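Local coordinates for protein ORF98 PTP-2 (Cydia pomonella granulosis virus, PDB 6I28) that probably acts as a dual-specificity protein phosphatase that removes phosphate from tyrosine and serine or threonine residues, possibly of MAP kinases, at residues A[61-66]-A[90-95]; A[12-15]-A[19-22]; A[154-159]-A[163-168]. All coordinates share one frame; numbering follows the deposited sequence. Where two conformers were deposited one is given.

In the fold
Interactions 1 and 2 both reach the central mixed sheet, at opposite edges of it. Interaction 2 pairs edge strand 11-13 with strand 18-21 and is buried. Interaction 1 ties the chain just before the other edge strand, 64-68, to helix 82-95, and is partly buried. Their centres are about 16 Å apart. Interaction 3 is a separate two-stranded hairpin at the surface, with its centre about 23 Å from that of the chain. The chemistry follows the place. A single lysine and charged or carbonyl oxygens make interaction 1. Interactions 2 and 3 share antiparallel backbone bonding. Interaction 2 adds a phenylalanine against a guanidinium, interaction 3 exposed and partly exposed side chains, many apolar.

Interaction 1 of 3, residues A[61-66]-A[90-95]; sequences DGDHLH and WLKIHN
K92 NZ is gripped by two oxygens of the facing segment. D63 OD1 forms a salt bridge with K92 NZ at 2.8 Å. The ammonium meets this oxygen nearly in line with its C-O bond. G62 O takes a weak hydrogen bond from K92 NZ at 3.1 Å. A third oxygen, OE1 of E96, pairs with the same ammonium from just beyond the helical segment. The lysine chain bends at chi2 (-61°) and then runs extended to its tip. This carries NZ from the helix to the turn before strand 64-68. K92 CE follows close behind, 3.2 Å from G62 O.

Both acceptors have further partners. D63 OD1 also forms a salt bridge with K98, and G62 O accepts a hydrogen bond from Y88 OH. D63 OD1 thus has two lysine partners, K92 and K98, which probably favours its charged form. G62 has a positive phi (98°), a conformation that suits glycine.

The backbones stay apart, with the CA atoms of D63 and K92 8.2 Å from each other. One long side chain thus bridges the two elements. The bridge ties the entry to strand 64-68 to helix 82-95, the helix of the beta-alpha-beta crossover that leads on to strand 100-103 in the dual-specificity phosphatase domain.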
ATOM      1  N   ASP A  61      -2.473  -7.470 -18.397  0.56 34.20           N
ATOM      2  CA  ASP A  61      -1.331  -6.578 -18.490  0.56 38.45           C
ATOM      3  C   ASP A  61      -1.668  -5.243 -17.851  0.56 38.00           C
ATOM      4  O   ASP A  61      -2.679  -4.617 -18.190  0.56 38.41           O
ATOM      5  CB  ASP A  61      -0.941  -6.356 -19.953  0.56 41.83           C
ATOM      6  CG  ASP A  61      -0.300  -7.576 -20.583  0.56 45.88           C
ATOM      7  OD1 ASP A  61       0.370  -8.362 -19.866  0.56 47.77           O
ATOM      8  OD2 ASP A  61      -0.459  -7.739 -21.796  0.56 47.27           O
ATOM      9  N   GLY A  62      -0.837  -4.820 -16.914  1.00 35.44           N
ATOM     10  CA  GLY A  62      -0.986  -3.558 -16.310  1.00 31.85           C
ATOM     11  C   GLY A  62      -1.685  -3.600 -14.985  1.00 26.28           C
ATOM     12  O   GLY A  62      -1.640  -2.625 -14.258  1.00 28.46           O
ATOM     13  N   ASP A  63      -2.346  -4.712 -14.667  1.00 22.38           N
ATOM     14  CA  ASP A  63      -3.066  -4.833 -13.404  1.00 20.76           C
ATOM     15  C   ASP A  63      -2.257  -5.515 -12.327  1.00 20.20           C
ATOM     16  O   ASP A  63      -2.753  -5.637 -11.184  1.00 19.70           O
ATOM     17  CB  ASP A  63      -4.402  -5.559 -13.574  1.00 22.81           C
ATOM     18  CG  ASP A  63      -5.419  -4.751 -14.366  1.00 25.47           C
ATOM     19  OD1 ASP A  63      -5.279  -3.513 -14.471  1.00 25.86           O
ATOM     20  OD2 ASP A  63      -6.333  -5.364 -14.936  1.00 27.83           O
ATOM     21  N   HIS A  64      -0.987  -5.784 -12.571  1.00 22.79           N
ATOM     22  CA  HIS A  64      -0.106  -6.323 -11.534  1.00 26.37           C
ATOM     23  C   HIS A  64       1.228  -5.599 -11.622  1.00 22.68           C
ATOM     24  O   HIS A  64       1.944  -5.729 -12.618  1.00 24.88           O
ATOM     25  CB  HIS A  64       0.074  -7.823 -11.684  1.00 33.97           C
ATOM     26  CG  HIS A  64       0.704  -8.466 -10.494  1.00 41.08           C
ATOM     27  ND1 HIS A  64       0.651  -9.826 -10.265  1.00 47.00           N
ATOM     28  CD2 HIS A  64       1.396  -7.931  -9.460  1.00 43.74           C
ATOM     29  CE1 HIS A  64       1.280 -10.089  -9.133  1.00 55.27           C
ATOM     30  NE2 HIS A  64       1.741  -8.957  -8.627  1.00 48.05           N
ATOM     31  N   LEU A  65       1.515  -4.802 -10.612  1.00 23.61           N
ATOM     32  CA  LEU A  65       2.713  -4.005 -10.466  1.00 22.41           C
ATOM     33  C   LEU A  65       3.594  -4.574  -9.365  1.00 21.77           C
ATOM     34  O   LEU A  65       3.117  -4.881  -8.277  1.00 21.49           O
ATOM     35  CB  LEU A  65       2.340  -2.574 -10.091  1.00 21.09           C
ATOM     36  CG  LEU A  65       3.447  -1.528  -9.923  1.00 21.65           C
ATOM     37  CD1 LEU A  65       4.191  -1.518 -11.241  1.00 22.56           C
ATOM     38  CD2 LEU A  65       2.948  -0.143  -9.603  1.00 20.38           C
ATOM     39  N   HIS A  66       4.882  -4.612  -9.616  1.00 23.90           N
ATOM     40  CA  HIS A  66       5.895  -5.059  -8.671  1.00 24.99           C
ATOM     41  C   HIS A  66       6.933  -3.962  -8.501  1.00 24.12           C
ATOM     42  O   HIS A  66       7.444  -3.439  -9.490  1.00 22.40           O
ATOM     43  CB  HIS A  66       6.587  -6.341  -9.187  1.00 27.84           C
ATOM     44  CG  HIS A  66       7.793  -6.743  -8.398  1.00 28.78           C
ATOM     45  ND1 HIS A  66       9.022  -6.994  -8.978  1.00 30.86           N
ATOM     46  CD2 HIS A  66       7.968  -6.919  -7.066  1.00 29.13           C
ATOM     47  CE1 HIS A  66       9.898  -7.321  -8.045  1.00 31.25           C
ATOM     48  NE2 HIS A  66       9.285  -7.269  -6.874  1.00 29.73           N
ATOM     49  N   TRP A  90      -3.956   5.654  -7.762  1.00 18.02           N
ATOM     50  CA  TRP A  90      -4.949   6.669  -8.093  1.00 19.39           C
ATOM     51  C   TRP A  90      -5.589   6.375  -9.460  1.00 20.24           C
ATOM     52  O   TRP A  90      -6.816   6.386  -9.592  1.00 22.06           O
ATOM     53  CB  TRP A  90      -4.291   8.042  -8.011  1.00 22.53           C
ATOM     54  CG  TRP A  90      -5.364   9.122  -7.822  1.00 26.70           C
ATOM     55  CD1 TRP A  90      -5.824   9.638  -6.610  1.00 24.67           C
ATOM     56  CD2 TRP A  90      -6.119   9.739  -8.824  1.00 31.23           C
ATOM     57  NE1 TRP A  90      -6.797  10.538  -6.831  1.00 28.69           N
ATOM     58  CE2 TRP A  90      -7.008  10.630  -8.187  1.00 32.36           C
ATOM     59  CE3 TRP A  90      -6.135   9.638 -10.214  1.00 32.37           C
ATOM     60  CZ2 TRP A  90      -7.895  11.393  -8.879  1.00 33.80           C
ATOM     61  CZ3 TRP A  90      -7.009  10.389 -10.893  1.00 32.51           C
ATOM     62  CH2 TRP A  90      -7.891  11.267 -10.237  1.00 36.32           C
ATOM     63  N   LEU A  91      -4.794   5.963 -10.437  0.57 20.56           N
ATOM     64  CA  LEU A  91      -5.344   5.740 -11.760  0.57 22.81           C
ATOM     65  C   LEU A  91      -6.158   4.444 -11.834  0.57 21.62           C
ATOM     66  O   LEU A  91      -7.175   4.395 -12.560  0.57 21.79           O
ATOM     67  CB  LEU A  91      -4.207   5.755 -12.791  0.57 25.91           C
ATOM     68  CG  LEU A  91      -3.447   7.080 -12.924  0.57 29.78           C
ATOM     69  CD1 LEU A  91      -2.092   6.890 -13.638  0.57 31.68           C
ATOM     70  CD2 LEU A  91      -4.316   8.119 -13.678  0.57 31.77           C
ATOM     71  N   LYS A  92      -5.739   3.403 -11.103  1.00 18.99           N
ATOM     72  CA  LYS A  92      -6.520   2.164 -11.045  1.00 18.94           C
ATOM     73  C   LYS A  92      -7.817   2.364 -10.294  1.00 20.83           C
ATOM     74  O   LYS A  92      -8.866   1.850 -10.693  1.00 22.55           O
ATOM     75  CB  LYS A  92      -5.700   1.056 -10.421  1.00 19.03           C
ATOM     76  CG  LYS A  92      -4.559   0.562 -11.380  1.00 20.48           C
ATOM     77  CD  LYS A  92      -4.999  -0.036 -12.737  1.00 22.81           C
ATOM     78  CE  LYS A  92      -3.782  -0.345 -13.580  1.00 22.36           C
ATOM     79  NZ  LYS A  92      -4.222  -0.971 -14.870  1.00 20.73           N
ATOM     80  N   ILE A  93      -7.778   3.119  -9.208  1.00 21.33           N
ATOM     81  CA  ILE A  93      -8.986   3.320  -8.425  1.00 22.55           C
ATOM     82  C   ILE A  93      -9.939   4.275  -9.135  1.00 22.89           C
ATOM     83  O   ILE A  93     -11.097   3.932  -9.365  1.00 22.93           O
ATOM     84  CB  ILE A  93      -8.613   3.785  -7.018  1.00 24.51           C
ATOM     85  CG1 ILE A  93      -7.921   2.625  -6.289  1.00 24.13           C
ATOM     86  CG2 ILE A  93      -9.810   4.250  -6.263  1.00 27.85           C
ATOM     87  CD1 ILE A  93      -7.148   3.085  -5.081  1.00 23.28           C
ATOM     88  N   HIS A  94      -9.467   5.469  -9.510  1.00 25.61           N
ATOM     89  CA  HIS A  94     -10.359   6.510 -10.024  1.00 29.48           C
ATOM     90  C   HIS A  94     -10.635   6.391 -11.521  1.00 30.28           C
ATOM     91  O   HIS A  94     -11.738   6.720 -11.969  1.00 32.28           O
ATOM     92  CB  HIS A  94      -9.749   7.880  -9.702  1.00 34.83           C
ATOM     93  CG  HIS A  94      -9.843   8.216  -8.260  1.00 39.19           C
ATOM     94  ND1 HIS A  94      -8.819   7.977  -7.374  1.00 42.43           N
ATOM     95  CD2 HIS A  94     -10.892   8.656  -7.525  1.00 41.56           C
ATOM     96  CE1 HIS A  94      -9.202   8.321  -6.160  1.00 45.06           C
ATOM     97  NE2 HIS A  94     -10.456   8.735  -6.227  1.00 43.30           N
ATOM     98  N   ASN A  95      -9.661   6.021 -12.329  1.00 30.55           N
ATOM     99  CA  ASN A  95      -9.919   5.968 -13.763  1.00 32.81           C
ATOM    100  C   ASN A  95     -10.360   4.599 -14.252  1.00 31.14           C
ATOM    101  O   ASN A  95     -11.113   4.504 -15.234  1.00 31.59           O
ATOM    102  CB  ASN A  95      -8.675   6.430 -14.520  1.00 37.58           C
ATOM    103  CG  ASN A  95      -8.351   7.903 -14.246  1.00 43.24           C
ATOM    104  OD1 ASN A  95      -7.235   8.259 -13.854  1.00 45.93           O
ATOM    105  ND2 ASN A  95      -9.338   8.751 -14.403  1.00 45.73           N
TER

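Interaction 2 of 3, residues A[12-15]-A[19-22]; sequences TRIN and FVGG
T12 pairs with V20 as an antiparallel hydrogen-bonded pair. T12 N donates to V20 O at 2.8 Å, and V20 N returns a bond to T12 O at 3.0 Å. T12 O also receives a CA-H...O contact from F19 CA at 3.2 Å. The hydroxyl of T12 turns elsewhere, to a hydrogen bond with R138.

R13 and F19 are the next, non-hydrogen-bonded pair. R13 starts with CG anti to its own N (chi1 -175°), stays extended through chi2 and bends at chi3. This takes the chain obliquely across the F19 ring. R13 CB touches F19 CE2 at 3.6 Å, while CG sits over a face of the ring, toward its rim. At the far end, F19 CZ lies under one face of the guanidinium, 3.3 Å from R13 NH2. The two planes are 58° apart, so this is no parallel stack. R13 NH1 bonds to N15 O at 3.2 Å, within the guanidinium plane. That bond helps fix the rotation of the group.

I14 leaves the strand and packs with V20 on the other side of the sheet. Its CG1 touches V20 CG2 at 3.6 Å, and helices 110-123 and 127-137 cover this side. N15 closes the hairpin turn: its OD1 accepts a hydrogen bond from D17 N.

The chemistry is thus divided by face. A ring-and-guanidinium contact lies on the R13 side. On the V20 side the I14 contact is apolar, with the T12 hydroxyl held by R138. Register is thus set by the backbone bonds of the hairpin, while the side chains give each face its own character.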
ATOM      1  N   THR A  12      -6.568  -8.090   4.529  1.00 25.96           N
ATOM      2  CA  THR A  12      -7.660  -7.393   5.180  1.00 25.64           C
ATOM      3  C   THR A  12      -8.175  -6.263   4.290  1.00 24.86           C
ATOM      4  O   THR A  12      -7.380  -5.520   3.693  1.00 22.85           O
ATOM      5  CB  THR A  12      -7.186  -6.826   6.511  1.00 27.24           C
ATOM      6  OG1 THR A  12      -6.414  -7.797   7.220  1.00 29.42           O
ATOM      7  CG2 THR A  12      -8.366  -6.402   7.342  1.00 29.04           C
ATOM      8  N   ARG A  13      -9.496  -6.144   4.183  1.00 24.57           N
ATOM      9  CA  ARG A  13     -10.062  -4.981   3.521  1.00 25.61           C
ATOM     10  C   ARG A  13      -9.859  -3.763   4.397  1.00 25.29           C
ATOM     11  O   ARG A  13     -10.301  -3.757   5.558  1.00 25.10           O
ATOM     12  CB  ARG A  13     -11.549  -5.146   3.215  1.00 27.12           C
ATOM     13  CG  ARG A  13     -12.075  -3.925   2.408  1.00 26.84           C
ATOM     14  CD  ARG A  13     -13.568  -4.009   2.058  1.00 27.17           C
ATOM     15  NE  ARG A  13     -13.882  -4.882   0.914  1.00 27.21           N
ATOM     16  CZ  ARG A  13     -13.715  -4.532  -0.355  1.00 29.12           C
ATOM     17  NH1 ARG A  13     -13.221  -3.349  -0.657  1.00 30.19           N
ATOM     18  NH2 ARG A  13     -14.060  -5.355  -1.322  1.00 29.86           N
ATOM     19  N   ILE A  14      -9.202  -2.741   3.857  1.00 24.61           N
ATOM     20  CA  ILE A  14      -8.957  -1.499   4.595  1.00 24.17           C
ATOM     21  C   ILE A  14     -10.068  -0.463   4.366  1.00 24.44           C
ATOM     22  O   ILE A  14     -10.521   0.204   5.304  1.00 26.39           O
ATOM     23  CB  ILE A  14      -7.572  -0.927   4.190  1.00 24.25           C
ATOM     24  CG1 ILE A  14      -6.440  -1.918   4.476  1.00 21.74           C
ATOM     25  CG2 ILE A  14      -7.282   0.405   4.914  1.00 27.48           C
ATOM     26  CD1 ILE A  14      -6.464  -2.453   5.927  1.00 21.75           C
ATOM     27  N   ASN A  15     -10.509  -0.262   3.133  1.00 24.97           N
ATOM     28  CA  ASN A  15     -11.629   0.599   2.785  1.00 25.58           C
ATOM     29  C   ASN A  15     -12.216   0.067   1.479  1.00 26.11           C
ATOM     30  O   ASN A  15     -11.904  -1.046   1.069  1.00 23.73           O
ATOM     31  CB  ASN A  15     -11.205   2.074   2.732  1.00 25.52           C
ATOM     32  CG  ASN A  15     -10.227   2.391   1.629  1.00 25.08           C
ATOM     33  OD1 ASN A  15     -10.010   1.611   0.688  1.00 21.69           O
ATOM     34  ND2 ASN A  15      -9.622   3.578   1.726  1.00 26.70           N
ATOM     35  N   PHE A  19      -7.137  -3.405  -0.151  1.00 18.33           N
ATOM     36  CA  PHE A  19      -6.729  -4.506   0.722  1.00 18.43           C
ATOM     37  C   PHE A  19      -5.236  -4.437   1.029  1.00 17.37           C
ATOM     38  O   PHE A  19      -4.427  -3.985   0.209  1.00 18.57           O
ATOM     39  CB  PHE A  19      -7.028  -5.866   0.091  1.00 19.86           C
ATOM     40  CG  PHE A  19      -8.469  -6.108  -0.192  1.00 24.41           C
ATOM     41  CD1 PHE A  19      -9.105  -5.540  -1.273  1.00 27.28           C
ATOM     42  CD2 PHE A  19      -9.196  -6.941   0.624  1.00 27.23           C
ATOM     43  CE1 PHE A  19     -10.425  -5.806  -1.497  1.00 31.06           C
ATOM     44  CE2 PHE A  19     -10.519  -7.186   0.376  1.00 29.39           C
ATOM     45  CZ  PHE A  19     -11.124  -6.617  -0.663  1.00 29.76           C
ATOM     46  N   VAL A  20      -4.866  -4.867   2.238  1.00 16.67           N
ATOM     47  CA  VAL A  20      -3.463  -5.029   2.630  1.00 16.96           C
ATOM     48  C   VAL A  20      -3.240  -6.444   3.174  1.00 20.10           C
ATOM     49  O   VAL A  20      -4.038  -6.960   3.968  1.00 17.61           O
ATOM     50  CB  VAL A  20      -3.035  -4.008   3.698  1.00 15.47           C
ATOM     51  CG1 VAL A  20      -1.670  -4.381   4.187  1.00 18.59           C
ATOM     52  CG2 VAL A  20      -3.127  -2.634   3.195  1.00 14.43           C
ATOM     53  N   GLY A  21      -2.172  -7.091   2.740  1.00 19.02           N
ATOM     54  CA  GLY A  21      -1.871  -8.412   3.234  1.00 20.41           C
ATOM     55  C   GLY A  21      -0.438  -8.810   3.014  1.00 21.74           C
ATOM     56  O   GLY A  21       0.406  -7.994   2.622  1.00 21.29           O
ATOM     57  N   GLY A  22      -0.182 -10.090   3.257  1.00 21.83           N
ATOM     58  CA  GLY A  22       1.169 -10.608   3.164  1.00 22.19           C
ATOM     59  C   GLY A  22       1.357 -11.562   2.003  1.00 23.38           C
ATOM     60  O   GLY A  22       0.657 -11.472   1.002  1.00 24.26           O
TER

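Interaction 3 of 3, residues A[154-159]-A[163-168]; sequences CVYSYV and LVVRVE
Y156 and V165 are cross-strand neighbours in a C-terminal beta hairpin. Its strands, 154-159 and 162-167, form a two-stranded antiparallel sheet separate from the five-stranded mixed sheet. Y156 CB begins beside L163, with CD1 of that leucine at 4.2 Å. The ring then lies alongside V165, the two side chains pointing the same way. Ring atom CD2 meets both CB and CG2 of V165. CE2 comes nearest, 3.7 Å from V165 CG2, and CZ is the next to touch this methyl. V165 CG2 sits over the ring face, 4.2 Å from the centroid, as a CH-pi contact. With the valine chi1 at 70°, CG1 lies between the backbone N and carbonyl carbon and leaves CG2 opposite the N, turned to the tyrosine. Beyond the hairpin, the tyrosine side chain also touches D126.

C154 continues the same face. Its CB rests 4.0 Å from V165 CG2, and its SG is near V167. M120 of helix 110-123 packs on both C154 and V167, so the base of the hairpin packs on that helix.

Two hydrogen-bonded pairs hold the backbones together, V155 with R166 and S157 with V164. The bonds are nearly straight: V155 N to R166 O has an angle of 176° at the hydrogen. CA-H...O contacts run between them. The angle between the strand directions is 147°, so the pair departs from exact antiparallel alignment.

At the far end of the strand, V159 CG1 meets V164 CG2 at 3.6 Å. R166 bends at chi3 and brings NH2 to 3.5 Å from S157 CB, on the face that carries V155 and V164.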
ATOM      1  N   CYS A 154       4.459  15.347   5.064  1.00 31.37           N
ATOM      2  CA  CYS A 154       3.487  16.291   5.581  1.00 33.49           C
ATOM      3  C   CYS A 154       4.155  17.629   5.843  1.00 30.29           C
ATOM      4  O   CYS A 154       5.217  17.687   6.460  1.00 32.86           O
ATOM      5  CB  CYS A 154       2.821  15.817   6.873  1.00 34.68           C
ATOM      6  SG  CYS A 154       2.194  14.161   6.859  1.00 37.10           S
ATOM      7  N   VAL A 155       3.543  18.690   5.350  0.72 27.01           N
ATOM      8  CA  VAL A 155       3.978  20.058   5.600  0.72 25.29           C
ATOM      9  C   VAL A 155       2.928  20.731   6.458  0.72 23.49           C
ATOM     10  O   VAL A 155       1.724  20.539   6.261  0.72 24.36           O
ATOM     11  CB  VAL A 155       4.171  20.796   4.260  0.72 25.82           C
ATOM     12  CG1 VAL A 155       4.585  22.236   4.511  0.72 24.92           C
ATOM     13  CG2 VAL A 155       5.159  20.049   3.404  0.72 28.38           C
ATOM     14  N   TYR A 156       3.377  21.482   7.463  1.00 24.44           N
ATOM     15  CA  TYR A 156       2.467  22.232   8.289  1.00 25.01           C
ATOM     16  C   TYR A 156       2.730  23.694   8.022  1.00 23.10           C
ATOM     17  O   TYR A 156       3.860  24.160   8.226  1.00 22.38           O
ATOM     18  CB  TYR A 156       2.681  21.897   9.769  1.00 28.45           C
ATOM     19  CG  TYR A 156       2.480  20.438  10.055  1.00 32.98           C
ATOM     20  CD1 TYR A 156       3.515  19.507   9.852  1.00 31.34           C
ATOM     21  CD2 TYR A 156       1.257  19.977  10.532  1.00 34.90           C
ATOM     22  CE1 TYR A 156       3.329  18.177  10.106  1.00 33.88           C
ATOM     23  CE2 TYR A 156       1.059  18.610  10.765  1.00 35.82           C
ATOM     24  CZ  TYR A 156       2.096  17.717  10.536  1.00 37.11           C
ATOM     25  OH  TYR A 156       1.915  16.367  10.795  1.00 41.97           O
ATOM     26  N   SER A 157       1.690  24.416   7.605  1.00 25.15           N
ATOM     27  CA  SER A 157       1.806  25.808   7.204  1.00 27.66           C
ATOM     28  C   SER A 157       0.896  26.656   8.058  1.00 30.05           C
ATOM     29  O   SER A 157      -0.248  26.259   8.339  1.00 27.94           O
ATOM     30  CB  SER A 157       1.462  26.035   5.737  1.00 31.67           C
ATOM     31  OG  SER A 157       2.437  25.351   4.998  1.00 36.88           O
ATOM     32  N   TYR A 158       1.400  27.823   8.439  1.00 34.30           N
ATOM     33  CA  TYR A 158       0.648  28.739   9.263  1.00 39.57           C
ATOM     34  C   TYR A 158      -0.286  29.572   8.393  1.00 39.81           C
ATOM     35  O   TYR A 158       0.142  30.143   7.391  1.00 42.76           O
ATOM     36  CB  TYR A 158       1.571  29.693  10.027  1.00 46.16           C
ATOM     37  CG  TYR A 158       0.763  30.854  10.555  1.00 52.04           C
ATOM     38  CD1 TYR A 158       0.525  32.007   9.780  1.00 55.56           C
ATOM     39  CD2 TYR A 158       0.178  30.773  11.805  1.00 53.64           C
ATOM     40  CE1 TYR A 158      -0.266  33.050  10.263  1.00 57.04           C
ATOM     41  CE2 TYR A 158      -0.593  31.797  12.291  1.00 56.53           C
ATOM     42  CZ  TYR A 158      -0.824  32.938  11.531  1.00 57.73           C
ATOM     43  OH  TYR A 158      -1.608  33.954  12.074  1.00 60.54           O
ATOM     44  N   VAL A 159      -1.556  29.637   8.756  1.00 39.25           N
ATOM     45  CA  VAL A 159      -2.486  30.572   8.123  1.00 43.09           C
ATOM     46  C   VAL A 159      -3.622  30.854   9.108  1.00 48.19           C
ATOM     47  O   VAL A 159      -4.174  29.931   9.721  1.00 48.56           O
ATOM     48  CB  VAL A 159      -2.981  30.007   6.783  1.00 44.73           C
ATOM     49  CG1 VAL A 159      -3.721  28.705   6.985  1.00 44.72           C
ATOM     50  CG2 VAL A 159      -3.849  31.036   6.028  1.00 46.10           C
ATOM     51  N   LEU A 163      -2.351  25.933  12.102  1.00 44.53           N
ATOM     52  CA  LEU A 163      -1.431  25.155  11.286  1.00 46.53           C
ATOM     53  C   LEU A 163      -2.286  24.188  10.488  1.00 41.74           C
ATOM     54  O   LEU A 163      -2.991  23.367  11.086  1.00 39.80           O
ATOM     55  CB  LEU A 163      -0.401  24.388  12.112  1.00 50.87           C
ATOM     56  CG  LEU A 163       0.866  25.127  12.548  1.00 55.11           C
ATOM     57  CD1 LEU A 163       1.804  24.117  13.283  1.00 59.97           C
ATOM     58  CD2 LEU A 163       1.666  25.853  11.502  1.00 55.73           C
ATOM     59  N   VAL A 164      -2.200  24.280   9.142  1.00 38.59           N
ATOM     60  CA  VAL A 164      -2.924  23.440   8.187  1.00 38.30           C
ATOM     61  C   VAL A 164      -1.921  22.433   7.669  1.00 33.15           C
ATOM     62  O   VAL A 164      -0.793  22.806   7.340  1.00 31.77           O
ATOM     63  CB  VAL A 164      -3.478  24.271   7.017  1.00 41.09           C
ATOM     64  CG1 VAL A 164      -3.996  23.350   5.853  1.00 43.33           C
ATOM     65  CG2 VAL A 164      -4.560  25.212   7.446  1.00 43.70           C
ATOM     66  N   VAL A 165      -2.284  21.208   7.628  1.00 32.46           N
ATOM     67  CA  VAL A 165      -1.424  20.163   7.078  1.00 35.09           C
ATOM     68  C   VAL A 165      -1.688  20.010   5.586  1.00 34.45           C
ATOM     69  O   VAL A 165      -2.839  20.055   5.119  1.00 34.58           O
ATOM     70  CB  VAL A 165      -1.638  18.832   7.825  1.00 37.99           C
ATOM     71  CG1 VAL A 165      -3.007  18.238   7.502  1.00 40.94           C
ATOM     72  CG2 VAL A 165      -0.536  17.861   7.490  1.00 39.76           C
ATOM     73  N   ARG A 166      -0.609  19.873   4.819  1.00 31.91           N
ATOM     74  CA  ARG A 166      -0.695  19.475   3.419  1.00 32.27           C
ATOM     75  C   ARG A 166       0.122  18.203   3.255  1.00 29.39           C
ATOM     76  O   ARG A 166       1.276  18.147   3.687  1.00 30.87           O
ATOM     77  CB  ARG A 166      -0.162  20.541   2.453  1.00 39.65           C
ATOM     78  CG  ARG A 166      -1.249  21.535   1.976  1.00 49.29           C
ATOM     79  CD  ARG A 166      -0.703  22.601   1.033  1.00 55.08           C
ATOM     80  NE  ARG A 166      -0.334  23.822   1.765  1.00 62.21           N
ATOM     81  CZ  ARG A 166      -1.195  24.628   2.406  1.00 66.94           C
ATOM     82  NH1 ARG A 166      -2.506  24.369   2.410  1.00 66.98           N
ATOM     83  NH2 ARG A 166      -0.739  25.705   3.040  1.00 68.76           N
ATOM     84  N   VAL A 167      -0.449  17.198   2.613  1.00 26.89           N
ATOM     85  CA  VAL A 167       0.289  15.979   2.331  1.00 26.03           C
ATOM     86  C   VAL A 167       0.745  16.016   0.886  1.00 26.19           C
ATOM     87  O   VAL A 167      -0.086  16.016  -0.038  1.00 26.30           O
ATOM     88  CB  VAL A 167      -0.555  14.719   2.593  1.00 23.71           C
ATOM     89  CG1 VAL A 167       0.241  13.505   2.337  1.00 23.41           C
ATOM     90  CG2 VAL A 167      -0.977  14.721   4.071  1.00 24.33           C
ATOM     91  N   GLU A 168       2.055  15.973   0.709  1.00 24.70           N
ATOM     92  CA  GLU A 168       2.688  15.963  -0.593  1.00 26.37           C
ATOM     93  C   GLU A 168       2.877  14.545  -1.129  1.00 28.59           C
ATOM     94  O   GLU A 168       3.185  14.419  -2.290  1.00 32.50           O
ATOM     95  CB  GLU A 168       4.054  16.655  -0.521  1.00 29.77           C
ATOM     96  CG  GLU A 168       3.990  18.091  -0.008  1.00 34.21           C
ATOM     97  CD  GLU A 168       5.355  18.840  -0.000  1.00 37.83           C
ATOM     98  OE1 GLU A 168       5.379  20.061  -0.270  1.00 42.01           O
ATOM     99  OE2 GLU A 168       6.383  18.215   0.303  1.00 38.99           O
ATOM    100  OXT GLU A 168       2.766  13.528  -0.462  1.00 23.13           O
TER